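Local coordinates for protein cytochrome P450 (Rhodococcus erythropolis, PDB 3WEC) that hydroxylates the quinoline nitrogen of aurachin alkaloids as a heme-containing cytochrome P450 monooxygenase, a step that confers their antibiotic activity, at residues A[11-16]-A[35-40]; A[45-50]-A[314-319]; A[176-181]-A[201-206]; A[393-396]-A[402-405]. All blocks are in the same frame, centred on the assembly; numbering follows the deposited sequence.

Contact 1 (A[11-16]-A[35-40]); sequences LALAVN and TELPIH
Leu13 and Ala14 carry residues 11-16 against the end of helix 27-36 and the strand that follows it. The apolar part centres on one methyl. Leu13 CD1 lies 4.1 Å from Leu37 CB and 4.2 Å from Leu37 CD2, and the two leucine side chains run past each other in opposite directions. Leu37 is the first residue to leave the helical conformation. With its CG anti to the backbone N (chi1 -167°), its CD2 comes between Leu13 and the ring of His40.

The aromatic part pairs Ala14 with His40. The methyl of Ala14 reaches the imidazole obliquely, with CB 3.9 Å from His40 CD2 and 4.0 Å from NE2. Leu37 CD2 sits 3.7 Å above the plane of that same ring, near its rim. Leu37 thus touches both Leu13 and the histidine.

The charged residue adds only a van der Waals touch. Glu36 OE2 comes obliquely within 4.1 Å of Leu13 CD1. The real partner of this carboxylate is Arg32, in a salt bridge one helical turn back. No hydrogen bond joins the two segments.

The N-terminal piece makes a type I beta turn from Leu13 to Asn16, and Leu13 also packs on Val29. This is plain structural packing, in which the N-terminal loop covers the junction of helix 27-36 with the edge strand 39-41 of the mixed beta sheet of the P450 fold.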
loop_
_atom_site.group_PDB
_atom_site.type_symbol
_atom_site.label_atom_id
_atom_site.label_comp_id
_atom_site.label_asym_id
_atom_site.label_seq_id
_atom_site.Cartn_x
_atom_site.Cartn_y
_atom_site.Cartn_z
ATOM N N LEU A 11 -6.553 -28.869 8.533
ATOM C CA LEU A 11 -5.900 -28.458 9.811
ATOM C C LEU A 11 -4.447 -28.043 9.558
ATOM O O LEU A 11 -3.973 -27.054 10.130
ATOM C CB LEU A 11 -5.979 -29.582 10.861
ATOM C CG LEU A 11 -6.308 -29.291 12.348
ATOM C CD1 LEU A 11 -6.315 -27.796 12.678
ATOM C CD2 LEU A 11 -7.599 -29.969 12.814
ATOM N N ALA A 12 -3.757 -28.802 8.696
ATOM C CA ALA A 12 -2.385 -28.493 8.247
ATOM C C ALA A 12 -2.372 -27.385 7.174
ATOM O O ALA A 12 -1.309 -26.890 6.769
ATOM C CB ALA A 12 -1.682 -29.757 7.752
ATOM N N LEU A 13 -3.570 -27.001 6.736
ATOM C CA LEU A 13 -3.772 -25.887 5.831
ATOM C C LEU A 13 -3.595 -24.567 6.581
ATOM O O LEU A 13 -2.934 -23.651 6.081
ATOM C CB LEU A 13 -5.173 -25.939 5.206
ATOM C CG LEU A 13 -5.412 -25.373 3.788
ATOM C CD1 LEU A 13 -6.890 -25.066 3.555
ATOM C CD2 LEU A 13 -4.551 -24.157 3.441
ATOM N N ALA A 14 -4.198 -24.480 7.770
ATOM C CA ALA A 14 -4.108 -23.287 8.611
ATOM C C ALA A 14 -2.657 -22.905 8.899
ATOM O O ALA A 14 -2.253 -21.768 8.631
ATOM C CB ALA A 14 -4.889 -23.463 9.902
ATOM N N VAL A 15 -1.883 -23.858 9.416
ATOM C CA VAL A 15 -0.444 -23.686 9.683
ATOM C C VAL A 15 0.318 -23.157 8.451
ATOM O O VAL A 15 1.449 -22.674 8.562
ATOM C CB VAL A 15 0.195 -25.011 10.200
ATOM C CG1 VAL A 15 1.660 -24.825 10.587
ATOM C CG2 VAL A 15 -0.585 -25.567 11.384
ATOM N N ASN A 16 -0.313 -23.226 7.284
ATOM C CA ASN A 16 0.350 -22.821 6.043
ATOM C C ASN A 16 0.565 -21.302 5.776
ATOM O O ASN A 16 1.664 -20.925 5.358
ATOM C CB ASN A 16 -0.258 -23.541 4.839
ATOM C CG ASN A 16 0.736 -23.704 3.705
ATOM O OD1 ASN A 16 1.112 -22.727 3.031
ATOM N ND2 ASN A 16 1.172 -24.946 3.483
ATOM N N THR A 35 -11.398 -23.091 -1.771
ATOM C CA THR A 35 -12.160 -24.338 -2.013
ATOM C C THR A 35 -12.561 -25.037 -0.707
ATOM O O THR A 35 -13.660 -25.609 -0.620
ATOM C CB THR A 35 -11.411 -25.361 -2.910
ATOM O OG1 THR A 35 -10.865 -24.708 -4.057
ATOM C CG2 THR A 35 -12.350 -26.481 -3.388
ATOM N N GLU A 36 -11.687 -24.983 0.302
ATOM C CA GLU A 36 -11.849 -25.805 1.517
ATOM C C GLU A 36 -12.203 -25.049 2.808
ATOM O O GLU A 36 -13.097 -25.482 3.546
ATOM C CB GLU A 36 -10.594 -26.662 1.744
ATOM C CG GLU A 36 -10.279 -27.604 0.590
ATOM C CD GLU A 36 -8.803 -27.943 0.476
ATOM O OE1 GLU A 36 -8.236 -27.757 -0.627
ATOM O OE2 GLU A 36 -8.217 -28.404 1.483
ATOM N N LEU A 37 -11.508 -23.927 3.060
ATOM C CA LEU A 37 -11.547 -23.212 4.346
ATOM C C LEU A 37 -11.596 -21.682 4.131
ATOM O O LEU A 37 -10.601 -20.971 4.359
ATOM C CB LEU A 37 -10.313 -23.609 5.167
ATOM C CG LEU A 37 -10.118 -23.315 6.658
ATOM C CD1 LEU A 37 -10.988 -24.196 7.552
ATOM C CD2 LEU A 37 -8.643 -23.493 6.995
ATOM N N PRO A 38 -12.760 -21.177 3.681
ATOM C CA PRO A 38 -12.906 -19.770 3.325
ATOM C C PRO A 38 -12.699 -18.797 4.508
ATOM O O PRO A 38 -12.226 -17.670 4.307
ATOM C CB PRO A 38 -14.337 -19.688 2.791
ATOM C CG PRO A 38 -15.060 -20.834 3.417
ATOM C CD PRO A 38 -14.034 -21.917 3.572
ATOM N N ILE A 39 -13.046 -19.222 5.727
ATOM C CA ILE A 39 -12.850 -18.373 6.924
ATOM C C ILE A 39 -12.320 -19.232 8.065
ATOM O O ILE A 39 -12.780 -20.355 8.250
ATOM C CB ILE A 39 -14.163 -17.668 7.388
ATOM C CG1 ILE A 39 -14.780 -16.806 6.262
ATOM C CG2 ILE A 39 -13.921 -16.807 8.635
ATOM C CD1 ILE A 39 -15.995 -17.401 5.581
ATOM N N HIS A 40 -11.360 -18.729 8.831
ATOM C CA HIS A 40 -10.912 -19.475 10.011
ATOM C C HIS A 40 -10.183 -18.628 11.000
ATOM O O HIS A 40 -9.584 -17.615 10.629
ATOM C CB HIS A 40 -10.064 -20.686 9.616
ATOM C CG HIS A 40 -8.721 -20.338 9.014
ATOM N ND1 HIS A 40 -8.589 -19.753 7.799
ATOM C CD2 HIS A 40 -7.425 -20.544 9.494
ATOM C CE1 HIS A 40 -7.278 -19.592 7.524
ATOM N NE2 HIS A 40 -6.568 -20.069 8.565
#

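Contact 2 (A[45-50]-A[314-319]); sequences GAWIVA and SGANIT
Ile318 sets one methylene over a face of the indole of Trp47, and this is the tight part of the contact. Ile318 CG1 stands 3.6 Å from the centroid of the five-membered ring of Trp47. It is only 6° off the ring normal, so the contact is a well-centred CH-pi interaction with that ring. On the whole indole the same atom lies toward the rim. It is 3.7 Å from both Trp47 CE2 and NE1. Trp47 has CG anti to its carbonyl carbon (chi1 -71°), which places the indole beside Ile318. The two side chains overlap alongside, pointing opposite ways. The indole NE1 is not left to this apolar neighbour, because it hydrogen-bonds Asp322 OD2.

The packing is looser around the six-membered ring. Ala316 CB is 4.4 Å from Trp47 CZ3. The backbone O of Asn317 approaches obliquely, 3.7 Å from Trp47 CZ2. The Asn317 side chain leaves its backbone on the side away from Trp47 and is exposed, so this margin faces solvent.

The contact joins the mixed sheet of the P450 fold to a separate small hairpin, made of strands 311-312 and 317-318. Strand 47-49 lies between strands 39-41 and 323-326 of the mixed sheet, and Trp47 makes backbone hydrogen bonds with Ala323 and Met325. Ile39 of strand 39-41 touches both Trp47 and Ala316, while Val49 packs on helix 52-60.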
loop_
_atom_site.group_PDB
_atom_site.type_symbol
_atom_site.label_atom_id
_atom_site.label_comp_id
_atom_site.label_asym_id
_atom_site.label_seq_id
_atom_site.Cartn_x
_atom_site.Cartn_y
_atom_site.Cartn_z
ATOM N N GLY A 45 -3.631 -15.443 15.839
ATOM C CA GLY A 45 -4.537 -14.546 16.560
ATOM C C GLY A 45 -5.839 -14.235 15.837
ATOM O O GLY A 45 -6.922 -14.561 16.319
ATOM N N ALA A 46 -5.727 -13.616 14.669
ATOM C CA ALA A 46 -6.884 -13.098 13.929
ATOM C C ALA A 46 -7.655 -14.131 13.085
ATOM O O ALA A 46 -7.192 -15.245 12.867
ATOM C CB ALA A 46 -6.429 -11.954 13.049
ATOM N N TRP A 47 -8.835 -13.733 12.612
ATOM C CA TRP A 47 -9.564 -14.453 11.576
ATOM C C TRP A 47 -8.942 -14.187 10.235
ATOM O O TRP A 47 -8.360 -13.125 10.023
ATOM C CB TRP A 47 -11.004 -13.985 11.571
ATOM C CG TRP A 47 -11.713 -14.483 12.801
ATOM C CD1 TRP A 47 -11.773 -13.880 14.060
ATOM C CD2 TRP A 47 -12.426 -15.755 12.951
ATOM N NE1 TRP A 47 -12.469 -14.656 14.939
ATOM C CE2 TRP A 47 -12.895 -15.796 14.344
ATOM C CE3 TRP A 47 -12.734 -16.810 12.099
ATOM C CZ2 TRP A 47 -13.639 -16.869 14.844
ATOM C CZ3 TRP A 47 -13.478 -17.889 12.611
ATOM C CH2 TRP A 47 -13.926 -17.912 13.950
ATOM N N ILE A 48 -9.058 -15.150 9.319
ATOM C CA ILE A 48 -8.523 -15.016 7.955
ATOM C C ILE A 48 -9.660 -15.223 6.977
ATOM O O ILE A 48 -10.397 -16.183 7.098
ATOM C CB ILE A 48 -7.392 -16.034 7.665
ATOM C CG1 ILE A 48 -6.374 -16.096 8.815
ATOM C CG2 ILE A 48 -6.674 -15.707 6.365
ATOM C CD1 ILE A 48 -5.585 -14.817 9.092
ATOM N N VAL A 49 -9.815 -14.323 6.015
ATOM C CA VAL A 49 -10.962 -14.369 5.096
ATOM C C VAL A 49 -10.481 -14.397 3.638
ATOM O O VAL A 49 -9.682 -13.535 3.240
ATOM C CB VAL A 49 -11.905 -13.160 5.315
ATOM C CG1 VAL A 49 -12.987 -13.117 4.241
ATOM C CG2 VAL A 49 -12.545 -13.216 6.692
ATOM N N ALA A 50 -10.974 -15.370 2.850
ATOM C CA ALA A 50 -10.354 -15.691 1.552
ATOM C C ALA A 50 -11.209 -15.459 0.283
ATOM O O ALA A 50 -10.664 -15.283 -0.817
ATOM C CB ALA A 50 -9.806 -17.125 1.579
ATOM N N SER A 314 -20.900 -15.725 7.004
ATOM C CA SER A 314 -20.893 -16.995 6.301
ATOM C C SER A 314 -20.576 -18.121 7.293
ATOM O O SER A 314 -19.494 -18.726 7.244
ATOM C CB SER A 314 -19.887 -16.951 5.132
ATOM O OG SER A 314 -20.392 -17.656 4.010
ATOM N N GLY A 315 -21.512 -18.363 8.218
ATOM C CA GLY A 315 -21.402 -19.464 9.181
ATOM C C GLY A 315 -20.203 -19.401 10.114
ATOM O O GLY A 315 -19.938 -20.348 10.857
ATOM N N ALA A 316 -19.466 -18.291 10.056
ATOM C CA ALA A 316 -18.370 -18.023 10.984
ATOM C C ALA A 316 -18.828 -17.023 12.052
ATOM O O ALA A 316 -19.588 -16.067 11.768
ATOM C CB ALA A 316 -17.154 -17.498 10.235
ATOM N N ASN A 317 -18.354 -17.258 13.281
ATOM C CA ASN A 317 -18.884 -16.570 14.459
ATOM C C ASN A 317 -17.868 -15.666 15.156
ATOM O O ASN A 317 -17.098 -16.114 16.014
ATOM C CB ASN A 317 -19.465 -17.590 15.448
ATOM C CG ASN A 317 -20.686 -18.317 14.897
ATOM O OD1 ASN A 317 -21.644 -17.685 14.434
ATOM N ND2 ASN A 317 -20.667 -19.658 14.965
ATOM N N ILE A 318 -17.907 -14.381 14.806
ATOM C CA ILE A 318 -16.870 -13.424 15.217
ATOM C C ILE A 318 -17.299 -12.557 16.399
ATOM O O ILE A 318 -18.420 -12.053 16.452
ATOM C CB ILE A 318 -16.373 -12.599 14.014
ATOM C CG1 ILE A 318 -15.488 -13.473 13.120
ATOM C CG2 ILE A 318 -15.548 -11.398 14.452
ATOM C CD1 ILE A 318 -16.191 -14.043 11.905
ATOM N N THR A 319 -16.383 -12.422 17.352
ATOM C CA THR A 319 -16.672 -11.892 18.677
ATOM C C THR A 319 -16.138 -10.468 18.784
ATOM O O THR A 319 -15.008 -10.211 18.390
ATOM C CB THR A 319 -16.002 -12.772 19.757
ATOM O OG1 THR A 319 -16.492 -14.123 19.662
ATOM C CG2 THR A 319 -16.251 -12.224 21.153
#

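Contact 3 (A[176-181]-A[201-206]); sequences SEWSNL and SAAIEE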
loop_
_atom_site.group_PDB
_atom_site.type_symbol
_atom_site.label_atom_id
_atom_site.label_comp_id
_atom_site.label_asym_id
_atom_site.label_seq_id
_atom_site.Cartn_x
_atom_site.Cartn_y
_atom_site.Cartn_z
ATOM N N SER A 176 13.910 12.438 1.345
ATOM C CA SER A 176 14.204 11.166 0.730
ATOM C C SER A 176 14.857 10.218 1.744
ATOM O O SER A 176 14.586 9.028 1.741
ATOM C CB SER A 176 15.108 11.379 -0.488
ATOM O OG SER A 176 15.596 10.148 -0.943
ATOM N N GLU A 177 15.709 10.731 2.623
ATOM C CA GLU A 177 16.247 9.874 3.699
ATOM C C GLU A 177 15.177 9.405 4.703
ATOM O O GLU A 177 14.982 8.192 4.918
ATOM C CB GLU A 177 17.376 10.564 4.441
ATOM C CG GLU A 177 18.758 10.283 3.837
ATOM C CD GLU A 177 19.834 11.021 4.591
ATOM O OE1 GLU A 177 19.473 11.939 5.394
ATOM O OE2 GLU A 177 21.038 10.701 4.384
ATOM N N TRP A 178 14.457 10.356 5.294
ATOM C CA TRP A 178 13.264 9.995 6.084
ATOM C C TRP A 178 12.406 8.966 5.362
ATOM O O TRP A 178 11.901 7.986 5.956
ATOM C CB TRP A 178 12.450 11.244 6.477
ATOM C CG TRP A 178 13.141 12.176 7.447
ATOM C CD1 TRP A 178 13.991 11.834 8.501
ATOM C CD2 TRP A 178 13.060 13.649 7.505
ATOM N NE1 TRP A 178 14.439 12.942 9.151
ATOM C CE2 TRP A 178 13.910 14.061 8.619
ATOM C CE3 TRP A 178 12.373 14.623 6.782
ATOM C CZ2 TRP A 178 14.079 15.401 8.970
ATOM C CZ3 TRP A 178 12.552 15.966 7.135
ATOM C CH2 TRP A 178 13.378 16.347 8.215
ATOM N N SER A 179 12.222 9.164 4.070
ATOM C CA SER A 179 11.142 8.393 3.371
ATOM C C SER A 179 11.601 6.954 3.269
ATOM O O SER A 179 10.831 6.016 3.342
ATOM C CB SER A 179 10.860 8.967 1.988
ATOM O OG SER A 179 10.228 10.217 2.154
ATOM N N ASN A 180 12.901 6.808 3.218
ATOM C CA ASN A 180 13.500 5.521 3.225
ATOM C C ASN A 180 13.376 4.754 4.574
ATOM O O ASN A 180 13.018 3.581 4.590
ATOM C CB ASN A 180 14.959 5.763 2.858
ATOM C CG ASN A 180 15.678 4.511 2.598
ATOM O OD1 ASN A 180 15.686 4.017 1.453
ATOM N ND2 ASN A 180 16.312 3.970 3.636
ATOM N N LEU A 181 13.782 5.373 5.696
ATOM C CA LEU A 181 13.591 4.805 7.028
ATOM C C LEU A 181 12.086 4.567 7.305
ATOM O O LEU A 181 11.685 3.583 7.940
ATOM C CB LEU A 181 14.092 5.798 8.051
ATOM C CG LEU A 181 15.636 5.882 8.331
ATOM C CD1 LEU A 181 16.287 4.563 8.023
ATOM C CD2 LEU A 181 16.275 7.065 7.619
ATOM N N SER A 201 12.371 4.799 14.354
ATOM C CA SER A 201 11.758 5.666 15.368
ATOM C C SER A 201 12.253 7.099 15.344
ATOM O O SER A 201 11.465 8.024 15.440
ATOM C CB SER A 201 12.012 5.101 16.776
ATOM O OG SER A 201 10.844 4.410 17.175
ATOM N N ALA A 202 13.559 7.298 15.252
ATOM C CA ALA A 202 14.036 8.668 15.138
ATOM C C ALA A 202 13.381 9.294 13.904
ATOM O O ALA A 202 13.011 10.452 13.919
ATOM C CB ALA A 202 15.548 8.744 15.077
ATOM N N ALA A 203 13.149 8.515 12.858
ATOM C CA ALA A 203 12.755 9.126 11.613
ATOM C C ALA A 203 11.239 9.436 11.603
ATOM O O ALA A 203 10.761 10.379 10.930
ATOM C CB ALA A 203 13.206 8.237 10.469
ATOM N N ILE A 204 10.480 8.668 12.376
ATOM C CA ILE A 204 9.122 9.042 12.630
ATOM C C ILE A 204 9.088 10.371 13.375
ATOM O O ILE A 204 8.282 11.261 13.024
ATOM C CB ILE A 204 8.308 7.928 13.361
ATOM C CG1 ILE A 204 8.128 6.701 12.442
ATOM C CG2 ILE A 204 6.945 8.451 13.874
ATOM C CD1 ILE A 204 7.781 5.441 13.220
ATOM N N GLU A 205 9.950 10.514 14.377
ATOM C CA GLU A 205 9.936 11.702 15.245
ATOM C C GLU A 205 10.414 12.955 14.504
ATOM O O GLU A 205 9.717 13.989 14.520
ATOM C CB GLU A 205 10.754 11.472 16.537
ATOM C CG GLU A 205 10.268 10.302 17.401
ATOM C CD GLU A 205 10.992 10.185 18.748
ATOM O OE1 GLU A 205 10.326 10.436 19.787
ATOM O OE2 GLU A 205 12.216 9.860 18.791
ATOM N N GLU A 206 11.576 12.837 13.841
ATOM C CA GLU A 206 12.170 13.932 13.067
ATOM C C GLU A 206 11.325 14.434 11.882
ATOM O O GLU A 206 11.432 15.604 11.530
ATOM C CB GLU A 206 13.587 13.579 12.597
ATOM C CG GLU A 206 14.496 13.111 13.729
ATOM C CD GLU A 206 15.905 12.688 13.294
ATOM O OE1 GLU A 206 16.219 12.708 12.093
ATOM O OE2 GLU A 206 16.714 12.335 14.174
#
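Trp178 and Leu181 meet Ala203 and Glu206 where the F helix (172-182) and the G helix (194-216) of the P450 fold pass each other. In this family the F-G pair forms a lid over the distal side of the heme. The local axes come within 9.0 Å, and the helix directions differ by 131°, so they cross steeply, between perpendicular and antiparallel and slightly nearer the former.

Along the second helix, Ala203 is the first residue to touch. Its small side chain points at the partner helix and lets the backbones close in, with Ala203 CA 5.6 Å from Trp178 CA. Ala203 CB presses on Leu181 CB at 3.5 Å, a tight fit of methyl against methylene. The same methyl is 4.2 Å from Trp178 CD1, approaching the indole obliquely. Ile204 then turns away from this contact and packs on Leu248 of the long helix 240-271.

One turn after Ala203, Glu206 meets the indole in three ways. Its CB lies 3.6 Å from Trp178 NE1. Its backbone O stands 3.6 Å above the plane of the Trp178 ring, toward the rim. With CG anti to the carbonyl carbon and the chain extended beyond it, the carboxylate reaches the edge of the indole. The carboxylate and ring planes are 76° apart. Trp178 also meets the ring of Tyr210, one turn further along the G helix. At the indole edge, Trp178 NE1 points its N-H in plane at Glu206 OE1 in a weak hydrogen bond, 3.4 Å long but nearly straight at 167°.

Contact 4 (A[393-396]-A[402-405]); sequences YKPG and PETL
Tyr393 and Pro402 face each other as a single antiparallel bridge, a non-hydrogen-bonded pair with Tyr393 CA 4.1 Å from Pro402 CA, flanked by backbone hydrogen bonds of Lys394 with Gly401 and of Glu403 with Asn392. The two arms form a hairpin-like loop between strands 384-387 and 407-410, in the C-terminal part of the P450 fold. The turn that joins them reaches the pocket of the bound aurachin intermediate.

Tyr393 starts out away from the other arm, but CG anti to the carbonyl carbon (chi1 -73°) brings its ring back beside Pro402. Tyr393 CD1 comes 3.8 Å from Pro402 N, an oblique approach, and CE1 is 4.4 Å from Pro402 CD. Arg400 adds a cation-pi contact to the same ring. Pro402 is buried, and also packs on Asn264 and Ile267 of helix 240-271.

Lys394 touches with its aliphatic part. Lys394 CG is 3.8 Å from Glu403 CA, and CD is 4.0 Å from Pro402 O. From there the extended chain carries NZ to a salt bridge with Glu154. Glu403 is exposed and has no salt bridge with this lysine, since Lys394 NZ and Glu403 OE2 are 6.5 Å apart. The glutamate chain is bent at chi2 and crosses Pro395 obliquely, which puts Glu403 OE2 3.8 Å from Pro395 CD.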
loop_
_atom_site.group_PDB
_atom_site.type_symbol
_atom_site.label_atom_id
_atom_site.label_comp_id
_atom_site.label_asym_id
_atom_site.label_seq_id
_atom_site.Cartn_x
_atom_site.Cartn_y
_atom_site.Cartn_z
ATOM N N TYR A 393 11.707 -11.942 -2.034
ATOM C CA TYR A 393 10.691 -11.023 -1.579
ATOM C C TYR A 393 11.039 -10.377 -0.242
ATOM O O TYR A 393 11.689 -10.990 0.585
ATOM C CB TYR A 393 9.351 -11.753 -1.495
ATOM C CG TYR A 393 8.804 -12.019 -2.853
ATOM C CD1 TYR A 393 7.969 -11.086 -3.465
ATOM C CD2 TYR A 393 9.113 -13.189 -3.549
ATOM C CE1 TYR A 393 7.467 -11.308 -4.737
ATOM C CE2 TYR A 393 8.602 -13.419 -4.825
ATOM C CZ TYR A 393 7.781 -12.460 -5.414
ATOM O OH TYR A 393 7.242 -12.624 -6.677
ATOM N N LYS A 394 10.621 -9.122 -0.065
ATOM C CA LYS A 394 10.783 -8.391 1.192
ATOM C C LYS A 394 10.135 -9.159 2.359
ATOM O O LYS A 394 9.170 -9.902 2.165
ATOM C CB LYS A 394 10.221 -6.966 1.077
ATOM C CG LYS A 394 11.231 -5.940 0.556
ATOM C CD LYS A 394 10.627 -4.583 0.178
ATOM C CE LYS A 394 11.758 -3.537 0.254
ATOM N NZ LYS A 394 11.539 -2.258 -0.494
ATOM N N PRO A 395 10.706 -9.049 3.568
ATOM C CA PRO A 395 9.939 -9.671 4.643
ATOM C C PRO A 395 8.709 -8.837 5.019
ATOM O O PRO A 395 8.528 -7.712 4.510
ATOM C CB PRO A 395 10.963 -9.767 5.786
ATOM C CG PRO A 395 12.302 -9.815 5.080
ATOM C CD PRO A 395 12.112 -8.825 3.947
ATOM N N GLY A 396 7.841 -9.408 5.844
ATOM C CA GLY A 396 6.747 -8.666 6.431
ATOM C C GLY A 396 5.454 -9.438 6.408
ATOM O O GLY A 396 5.337 -10.425 5.705
ATOM N N PRO A 402 9.264 -7.568 -4.337
ATOM C CA PRO A 402 10.665 -8.007 -4.348
ATOM C C PRO A 402 11.624 -7.082 -3.557
ATOM O O PRO A 402 11.453 -5.850 -3.522
ATOM C CB PRO A 402 10.997 -7.997 -5.845
ATOM C CG PRO A 402 10.073 -6.942 -6.412
ATOM C CD PRO A 402 8.797 -7.211 -5.693
ATOM N N GLU A 403 12.646 -7.700 -2.962
ATOM C CA GLU A 403 13.685 -6.998 -2.201
ATOM C C GLU A 403 14.714 -6.364 -3.148
ATOM O O GLU A 403 15.141 -5.243 -2.926
ATOM C CB GLU A 403 14.371 -7.993 -1.191
ATOM C CG GLU A 403 15.623 -7.496 -0.466
ATOM C CD GLU A 403 15.686 -7.900 1.007
ATOM O OE1 GLU A 403 16.574 -8.712 1.382
ATOM O OE2 GLU A 403 14.849 -7.384 1.802
ATOM N N THR A 404 15.134 -7.146 -4.148
ATOM C CA THR A 404 16.083 -6.786 -5.209
ATOM C C THR A 404 15.485 -7.272 -6.546
ATOM O O THR A 404 14.525 -8.057 -6.553
ATOM C CB THR A 404 17.515 -7.410 -5.045
ATOM O OG1 THR A 404 17.494 -8.834 -5.240
ATOM C CG2 THR A 404 18.210 -7.047 -3.720
ATOM N N LEU A 405 16.033 -6.825 -7.676
ATOM C CA LEU A 405 15.468 -7.222 -8.976
ATOM C C LEU A 405 16.462 -6.921 -10.088
ATOM O O LEU A 405 16.903 -5.773 -10.237
ATOM C CB LEU A 405 14.116 -6.510 -9.209
ATOM C CG LEU A 405 13.133 -7.095 -10.236
ATOM C CD1 LEU A 405 12.619 -8.486 -9.839
ATOM C CD2 LEU A 405 11.971 -6.134 -10.434
#

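Contacts 1 and 2 are neighbours, with centres 12 Å apart. They meet in the mixed sheet, through strands 39-41 and 47-49, and probable hydrogen bonds link His40 O to Ile48 N and Pro38 O to Ala50 N. Contacts 3 and 4 lie nearer the centre of the chain, with centres 20 Å apart and nearest atoms about 8 Å apart. Contact 3 joins two helices and contact 4 two loop pieces, and both have neighbours on helix 240-271. Contact 3 falls between the two segments of contact 2 in sequence, yet their centres are 36 Å apart. Contact 4 comes last. Contact 2 thus ties the N-terminal region to a hairpin more than 260 residues later, with most of the helices between them in sequence.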